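Extracellular matrix-binding protein EbhA (PDB 2DGJ) probably helps anchor Staphylococcus aureus to host extracellular matrix as a giant cell-wall-associated adhesin, of which this chain is a rod-like piece of linked three-helix bundles. Local coordinates at residues N145-D150 / N198-L203; N157-A162 / R192-L197. All blocks are in the same frame, centred on the assembly; numbering follows the deposited sequence.

Contact 1: N145-D150 / N198-L203; sequences NQNYLD and NGAENL
Near where FIVAR sequence gives way to the GA module, the short helix 146-149 sits against the first turn of helix 199-215, and Asn147 meets Gly199 and Ala200 where that helix starts. The backbone NH groups of a first helical turn have no carbonyl of their own helix to bind, and Asn147 supplies two acceptors: its main-chain O takes Gly199 N at 2.9 Å, and its side-chain OD1 takes Ala200 N at 3.0 Å. An asparagine suits the place because its short amide, with CG anti to the backbone N (chi1 -171°), carries OD1 to the neighbouring NH. Asn198, at the N-cap position, makes no capping bond; its ND2 is hydrogen-bonded to Asp152. Gly199, with no side chain, lets the backbones close to 3.8 Å between its CA and that of Asn147, so the CA packs on the carbonyls of Gln146 and Asn147 and on Asp150 O. Gln146 bends back at chi2 and gives both hydrogens of NE2 away, one to Asp150 OD2 at 2.6 Å and one to Gly199 O at 3.1 Å. The second is nearly straight at the hydrogen yet stands above the carbonyl plane, on the face opposite Leu203 N. Asn202 ND2 binds Asp150 O at 2.9 Å within the carbonyl plane, and also reaches Asp152. Val238 N is a further partner of Asp150 OD2. With two bonds from the Gln146 amide fixing its rotation, the contact rests on main-chain atoms in all four bonds, three matched by side-chain amides.

Contact 2: N157-A162 / R192-L197; sequences NAYTQA and RAKAAL
Apolar contacts carry the meeting of 157-162 with 192-197, and Ala193 is at their centre. Its CB lies 3.7 Å from Tyr159 CA and 4.3 Å from Ala162 CB, with Ala158 at the margin. Small methyl groups suit this spot, since they let the backbones approach to 4.9 Å between the CA atoms of Tyr159 and Ala193. Helices 153-170 and 180-194 are thereby joined within the FIVAR domain, and helix 139-144 adds Thr142 and Leu143 against Tyr159, as expected of a three-helix bundle.

The aromatic contacts belong to Tyr159, whose ring, set by CG anti to the backbone N (chi1 178°), projects across the end of helix 180-194, beside Lys194. Leu197 CD2 sits over one face, 4.1 Å from CG and displaced toward the rim, the two side chains crossing at about a right angle. A branched leucine can cover a ring in this way as the chain leaves the helix. Lys194 approaches obliquely, its CB 3.6 Å from Tyr159 CE1, and its extended aliphatic stem runs beside the tyrosine in the same direction.

Charge enters beyond the segments: the stem carries Lys194 NZ to a salt bridge with Asp138.

Overall arrangement
The two contacts lie 12 Å apart between centres, on the same side of the chain's centre, and share the chain running from helix 180-194 into helix 199-215. Contact 2 packs the helices ahead of that passage; contact 1 fixes the start of the helix after it. Tyr148 and Leu197 bridge them: Tyr148 CE1 is 3.8 Å from Tyr159 CD2, and Tyr148 CA is equally far from Leu197 CG. A probable hydrogen bond of 3.0 Å joins Tyr148 OH to Thr160 OG1. Both sites also touch the second subunit, where Lys46 packs on Asn198 and makes a weak hydrogen bond to Leu197 O.

Contact 1: N145-D150 / N198-L203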
ATOM      1  N   ASN A 145      22.960  36.793 -14.285  1.00 14.41           N
ATOM      2  CA  ASN A 145      24.326  36.271 -14.370  1.00 14.36           C
ATOM      3  C   ASN A 145      24.864  36.212 -15.796  1.00 14.12           C
ATOM      4  O   ASN A 145      24.130  35.919 -16.738  1.00 14.06           O
ATOM      5  CB  ASN A 145      24.398  34.885 -13.717  1.00 14.56           C
ATOM      6  CG  ASN A 145      25.814  34.365 -13.613  1.00 14.89           C
ATOM      7  OD1 ASN A 145      26.377  33.865 -14.588  1.00 14.95           O
ATOM      8  ND2 ASN A 145      26.408  34.498 -12.432  1.00 15.20           N
ATOM      9  N   GLN A 146      26.155  36.494 -15.941  1.00 13.94           N
ATOM     10  CA  GLN A 146      26.826  36.498 -17.235  1.00 13.66           C
ATOM     11  C   GLN A 146      26.677  35.184 -18.002  1.00 13.65           C
ATOM     12  O   GLN A 146      26.679  35.178 -19.235  1.00 13.71           O
ATOM     13  CB  GLN A 146      28.307  36.818 -17.020  1.00 13.58           C
ATOM     14  CG  GLN A 146      29.156  36.983 -18.287  1.00 13.65           C
ATOM     15  CD  GLN A 146      29.547  35.663 -18.911  1.00 13.61           C
ATOM     16  OE1 GLN A 146      29.810  34.683 -18.213  1.00 13.62           O
ATOM     17  NE2 GLN A 146      29.603  35.635 -20.234  1.00 13.65           N
ATOM     18  N   ASN A 147      26.533  34.078 -17.278  1.00 13.56           N
ATOM     19  CA  ASN A 147      26.395  32.778 -17.927  1.00 13.51           C
ATOM     20  C   ASN A 147      25.083  32.676 -18.693  1.00 13.45           C
ATOM     21  O   ASN A 147      24.986  31.944 -19.675  1.00 13.38           O
ATOM     22  CB  ASN A 147      26.480  31.641 -16.909  1.00 13.54           C
ATOM     23  CG  ASN A 147      26.557  30.275 -17.573  1.00 13.61           C
ATOM     24  OD1 ASN A 147      27.526  29.961 -18.260  1.00 13.64           O
ATOM     25  ND2 ASN A 147      25.524  29.466 -17.385  1.00 13.86           N
ATOM     26  N   TYR A 148      24.069  33.406 -18.237  1.00 13.42           N
ATOM     27  CA  TYR A 148      22.785  33.409 -18.924  1.00 13.41           C
ATOM     28  C   TYR A 148      22.827  34.495 -19.988  1.00 13.45           C
ATOM     29  O   TYR A 148      22.535  34.250 -21.159  1.00 13.39           O
ATOM     30  CB  TYR A 148      21.634  33.724 -17.965  1.00 13.22           C
ATOM     31  CG  TYR A 148      20.362  34.094 -18.692  1.00 13.02           C
ATOM     32  CD1 TYR A 148      19.546  33.119 -19.266  1.00 12.90           C
ATOM     33  CD2 TYR A 148      20.011  35.433 -18.877  1.00 12.95           C
ATOM     34  CE1 TYR A 148      18.422  33.462 -20.011  1.00 12.78           C
ATOM     35  CE2 TYR A 148      18.888  35.789 -19.624  1.00 12.87           C
ATOM     36  CZ  TYR A 148      18.101  34.799 -20.190  1.00 12.80           C
ATOM     37  OH  TYR A 148      17.010  35.144 -20.950  1.00 12.76           O
ATOM     38  N   LEU A 149      23.202  35.696 -19.553  1.00 13.66           N
ATOM     39  CA  LEU A 149      23.292  36.862 -20.420  1.00 13.87           C
ATOM     40  C   LEU A 149      24.090  36.640 -21.700  1.00 14.14           C
ATOM     41  O   LEU A 149      23.622  36.977 -22.785  1.00 14.33           O
ATOM     42  CB  LEU A 149      23.884  38.041 -19.644  1.00 13.68           C
ATOM     43  CG  LEU A 149      22.920  39.096 -19.083  1.00 13.75           C
ATOM     44  CD1 LEU A 149      21.496  38.570 -19.017  1.00 13.50           C
ATOM     45  CD2 LEU A 149      23.398  39.517 -17.706  1.00 13.41           C
ATOM     46  N   ASP A 150      25.289  36.073 -21.582  1.00 14.35           N
ATOM     47  CA  ASP A 150      26.114  35.829 -22.763  1.00 14.59           C
ATOM     48  C   ASP A 150      25.896  34.451 -23.373  1.00 14.78           C
ATOM     49  O   ASP A 150      26.714  33.978 -24.160  1.00 14.81           O
ATOM     50  CB  ASP A 150      27.604  36.014 -22.443  1.00 14.43           C
ATOM     51  CG  ASP A 150      27.988  37.472 -22.278  1.00 14.28           C
ATOM     52  OD1 ASP A 150      27.251  38.335 -22.795  1.00 14.25           O
ATOM     53  OD2 ASP A 150      29.028  37.759 -21.649  1.00 14.20           O
ATOM     54  N   ASN A 198      25.447  28.796 -21.838  1.00 16.88           N
ATOM     55  CA  ASN A 198      26.881  28.714 -22.109  1.00 16.71           C
ATOM     56  C   ASN A 198      27.622  30.049 -22.170  1.00 16.67           C
ATOM     57  O   ASN A 198      28.669  30.156 -22.818  1.00 16.45           O
ATOM     58  CB  ASN A 198      27.099  27.946 -23.423  1.00 16.53           C
ATOM     59  CG  ASN A 198      26.449  28.630 -24.614  1.00 16.52           C
ATOM     60  OD1 ASN A 198      25.477  29.376 -24.469  1.00 16.33           O
ATOM     61  ND2 ASN A 198      26.975  28.363 -25.808  1.00 16.47           N
ATOM     62  N   GLY A 199      27.090  31.060 -21.494  1.00 16.75           N
ATOM     63  CA  GLY A 199      27.744  32.355 -21.498  1.00 16.73           C
ATOM     64  C   GLY A 199      29.183  32.244 -21.032  1.00 16.86           C
ATOM     65  O   GLY A 199      30.072  32.915 -21.559  1.00 16.91           O
ATOM     66  N   ALA A 200      29.417  31.394 -20.037  1.00 16.93           N
ATOM     67  CA  ALA A 200      30.754  31.191 -19.493  1.00 17.08           C
ATOM     68  C   ALA A 200      31.700  30.702 -20.580  1.00 17.18           C
ATOM     69  O   ALA A 200      32.828  31.187 -20.701  1.00 17.17           O
ATOM     70  CB  ALA A 200      30.698  30.188 -18.358  1.00 16.96           C
ATOM     71  N   GLU A 201      31.239  29.736 -21.369  1.00 17.36           N
ATOM     72  CA  GLU A 201      32.051  29.186 -22.448  1.00 17.53           C
ATOM     73  C   GLU A 201      32.217  30.150 -23.617  1.00 17.52           C
ATOM     74  O   GLU A 201      33.278  30.209 -24.223  1.00 17.70           O
ATOM     75  CB  GLU A 201      31.459  27.868 -22.953  1.00 17.69           C
ATOM     76  CG  GLU A 201      31.576  26.729 -21.959  1.00 18.03           C
ATOM     77  CD  GLU A 201      30.321  26.530 -21.127  1.00 18.27           C
ATOM     78  OE1 GLU A 201      29.688  27.533 -20.730  1.00 18.59           O
ATOM     79  OE2 GLU A 201      29.974  25.362 -20.860  1.00 18.27           O
ATOM     80  N   ASN A 202      31.171  30.898 -23.947  1.00 17.50           N
ATOM     81  CA  ASN A 202      31.266  31.858 -25.045  1.00 17.54           C
ATOM     82  C   ASN A 202      32.305  32.942 -24.744  1.00 17.69           C
ATOM     83  O   ASN A 202      32.986  33.432 -25.647  1.00 17.74           O
ATOM     84  CB  ASN A 202      29.909  32.514 -25.309  1.00 17.39           C
ATOM     85  CG  ASN A 202      28.952  31.598 -26.039  1.00 17.37           C
ATOM     86  OD1 ASN A 202      29.368  30.652 -26.712  1.00 17.29           O
ATOM     87  ND2 ASN A 202      27.658  31.886 -25.928  1.00 17.08           N
ATOM     88  N   LEU A 203      32.419  33.316 -23.473  1.00 17.76           N
ATOM     89  CA  LEU A 203      33.372  34.345 -23.058  1.00 17.92           C
ATOM     90  C   LEU A 203      34.808  33.845 -23.165  1.00 18.08           C
ATOM     91  O   LEU A 203      35.701  34.581 -23.586  1.00 17.91           O
ATOM     92  CB  LEU A 203      33.084  34.786 -21.621  1.00 17.86           C
ATOM     93  CG  LEU A 203      34.070  35.802 -21.036  1.00 17.83           C
ATOM     94  CD1 LEU A 203      34.075  37.067 -21.886  1.00 17.71           C
ATOM     95  CD2 LEU A 203      33.680  36.112 -19.595  1.00 17.84           C
TER

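Contact 2: N157-A162 / R192-L197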
ATOM      1  N   ASN A 157      16.598  31.913 -24.612  1.00 15.49           N
ATOM      2  CA  ASN A 157      15.167  31.838 -24.877  1.00 15.49           C
ATOM      3  C   ASN A 157      14.559  30.544 -24.357  1.00 15.38           C
ATOM      4  O   ASN A 157      13.439  30.539 -23.847  1.00 15.37           O
ATOM      5  CB  ASN A 157      14.903  31.970 -26.381  1.00 15.80           C
ATOM      6  CG  ASN A 157      14.982  33.408 -26.864  1.00 16.27           C
ATOM      7  OD1 ASN A 157      15.514  34.280 -26.172  1.00 16.54           O
ATOM      8  ND2 ASN A 157      14.458  33.661 -28.063  1.00 16.39           N
ATOM      9  N   ALA A 158      15.301  29.450 -24.486  1.00 15.27           N
ATOM     10  CA  ALA A 158      14.821  28.153 -24.031  1.00 15.27           C
ATOM     11  C   ALA A 158      14.642  28.163 -22.519  1.00 15.20           C
ATOM     12  O   ALA A 158      13.694  27.585 -21.996  1.00 15.21           O
ATOM     13  CB  ALA A 158      15.797  27.058 -24.442  1.00 15.35           C
ATOM     14  N   TYR A 159      15.557  28.830 -21.825  1.00 15.11           N
ATOM     15  CA  TYR A 159      15.501  28.914 -20.372  1.00 14.99           C
ATOM     16  C   TYR A 159      14.329  29.784 -19.921  1.00 15.00           C
ATOM     17  O   TYR A 159      13.558  29.394 -19.048  1.00 14.87           O
ATOM     18  CB  TYR A 159      16.810  29.489 -19.822  1.00 14.80           C
ATOM     19  CG  TYR A 159      16.803  29.644 -18.314  1.00 14.66           C
ATOM     20  CD1 TYR A 159      16.776  28.525 -17.485  1.00 14.68           C
ATOM     21  CD2 TYR A 159      16.788  30.905 -17.722  1.00 14.48           C
ATOM     22  CE1 TYR A 159      16.731  28.659 -16.099  1.00 14.68           C
ATOM     23  CE2 TYR A 159      16.745  31.051 -16.342  1.00 14.58           C
ATOM     24  CZ  TYR A 159      16.715  29.923 -15.535  1.00 14.65           C
ATOM     25  OH  TYR A 159      16.677  30.056 -14.166  1.00 14.68           O
ATOM     26  N   THR A 160      14.211  30.970 -20.509  1.00 15.07           N
ATOM     27  CA  THR A 160      13.131  31.885 -20.161  1.00 15.32           C
ATOM     28  C   THR A 160      11.779  31.212 -20.377  1.00 15.40           C
ATOM     29  O   THR A 160      10.844  31.409 -19.606  1.00 15.24           O
ATOM     30  CB  THR A 160      13.194  33.167 -21.018  1.00 15.29           C
ATOM     31  OG1 THR A 160      14.322  33.956 -20.613  1.00 15.30           O
ATOM     32  CG2 THR A 160      11.906  33.984 -20.860  1.00 15.39           C
ATOM     33  N   GLN A 161      11.687  30.417 -21.435  1.00 15.61           N
ATOM     34  CA  GLN A 161      10.452  29.719 -21.763  1.00 15.94           C
ATOM     35  C   GLN A 161      10.157  28.679 -20.687  1.00 15.92           C
ATOM     36  O   GLN A 161       9.062  28.657 -20.112  1.00 15.85           O
ATOM     37  CB  GLN A 161      10.591  29.046 -23.128  1.00 16.39           C
ATOM     38  CG  GLN A 161       9.268  28.597 -23.744  1.00 17.18           C
ATOM     39  CD  GLN A 161       9.439  28.075 -25.164  1.00 17.74           C
ATOM     40  OE1 GLN A 161       8.462  27.759 -25.837  1.00 18.07           O
ATOM     41  NE2 GLN A 161      10.686  27.983 -25.624  1.00 18.06           N
ATOM     42  N   ALA A 162      11.142  27.827 -20.416  1.00 15.81           N
ATOM     43  CA  ALA A 162      11.002  26.779 -19.413  1.00 15.72           C
ATOM     44  C   ALA A 162      10.472  27.320 -18.089  1.00 15.64           C
ATOM     45  O   ALA A 162       9.492  26.810 -17.555  1.00 15.54           O
ATOM     46  CB  ALA A 162      12.338  26.095 -19.186  1.00 15.69           C
ATOM     47  N   ARG A 192      17.373  21.060 -17.887  1.00 18.63           N
ATOM     48  CA  ARG A 192      18.187  20.966 -19.093  1.00 18.77           C
ATOM     49  C   ARG A 192      18.458  22.308 -19.778  1.00 18.64           C
ATOM     50  O   ARG A 192      19.549  22.531 -20.313  1.00 18.59           O
ATOM     51  CB  ARG A 192      17.544  19.971 -20.067  1.00 19.14           C
ATOM     52  CG  ARG A 192      17.668  18.545 -19.544  1.00 19.82           C
ATOM     53  CD  ARG A 192      17.037  17.475 -20.423  1.00 20.34           C
ATOM     54  NE  ARG A 192      17.378  16.149 -19.904  1.00 20.81           N
ATOM     55  CZ  ARG A 192      16.813  15.008 -20.290  1.00 20.97           C
ATOM     56  NH1 ARG A 192      15.849  15.011 -21.201  1.00 21.24           N
ATOM     57  NH2 ARG A 192      17.207  13.858 -19.749  1.00 20.90           N
ATOM     58  N   ALA A 193      17.479  23.205 -19.749  1.00 18.40           N
ATOM     59  CA  ALA A 193      17.651  24.516 -20.366  1.00 18.29           C
ATOM     60  C   ALA A 193      18.677  25.333 -19.591  1.00 18.22           C
ATOM     61  O   ALA A 193      19.508  26.019 -20.177  1.00 18.32           O
ATOM     62  CB  ALA A 193      16.328  25.259 -20.403  1.00 18.23           C
ATOM     63  N   LYS A 194      18.611  25.252 -18.268  1.00 18.14           N
ATOM     64  CA  LYS A 194      19.522  25.989 -17.400  1.00 18.08           C
ATOM     65  C   LYS A 194      20.945  25.455 -17.495  1.00 18.03           C
ATOM     66  O   LYS A 194      21.907  26.226 -17.511  1.00 17.99           O
ATOM     67  CB  LYS A 194      19.039  25.908 -15.950  1.00 18.16           C
ATOM     68  CG  LYS A 194      19.920  26.644 -14.948  1.00 18.28           C
ATOM     69  CD  LYS A 194      19.524  26.289 -13.524  1.00 18.38           C
ATOM     70  CE  LYS A 194      20.471  26.906 -12.516  1.00 18.44           C
ATOM     71  NZ  LYS A 194      20.239  26.339 -11.159  1.00 18.65           N
ATOM     72  N   ALA A 195      21.073  24.133 -17.557  1.00 17.87           N
ATOM     73  CA  ALA A 195      22.382  23.500 -17.652  1.00 17.85           C
ATOM     74  C   ALA A 195      22.973  23.731 -19.032  1.00 17.85           C
ATOM     75  O   ALA A 195      24.140  23.421 -19.273  1.00 17.83           O
ATOM     76  CB  ALA A 195      22.264  22.008 -17.384  1.00 17.79           C
ATOM     77  N   ALA A 196      22.160  24.272 -19.936  1.00 17.72           N
ATOM     78  CA  ALA A 196      22.594  24.539 -21.299  1.00 17.61           C
ATOM     79  C   ALA A 196      23.233  25.924 -21.449  1.00 17.57           C
ATOM     80  O   ALA A 196      24.069  26.124 -22.334  1.00 17.61           O
ATOM     81  CB  ALA A 196      21.409  24.394 -22.256  1.00 17.62           C
ATOM     82  N   LEU A 197      22.835  26.876 -20.600  1.00 17.41           N
ATOM     83  CA  LEU A 197      23.393  28.230 -20.656  1.00 17.18           C
ATOM     84  C   LEU A 197      24.904  28.135 -20.820  1.00 17.02           C
ATOM     85  O   LEU A 197      25.566  27.482 -20.028  1.00 16.96           O
ATOM     86  CB  LEU A 197      23.054  29.012 -19.382  1.00 17.13           C
ATOM     87  CG  LEU A 197      21.706  29.738 -19.274  1.00 17.17           C
ATOM     88  CD1 LEU A 197      20.936  29.673 -20.592  1.00 16.96           C
ATOM     89  CD2 LEU A 197      20.903  29.116 -18.151  1.00 17.13           C
TER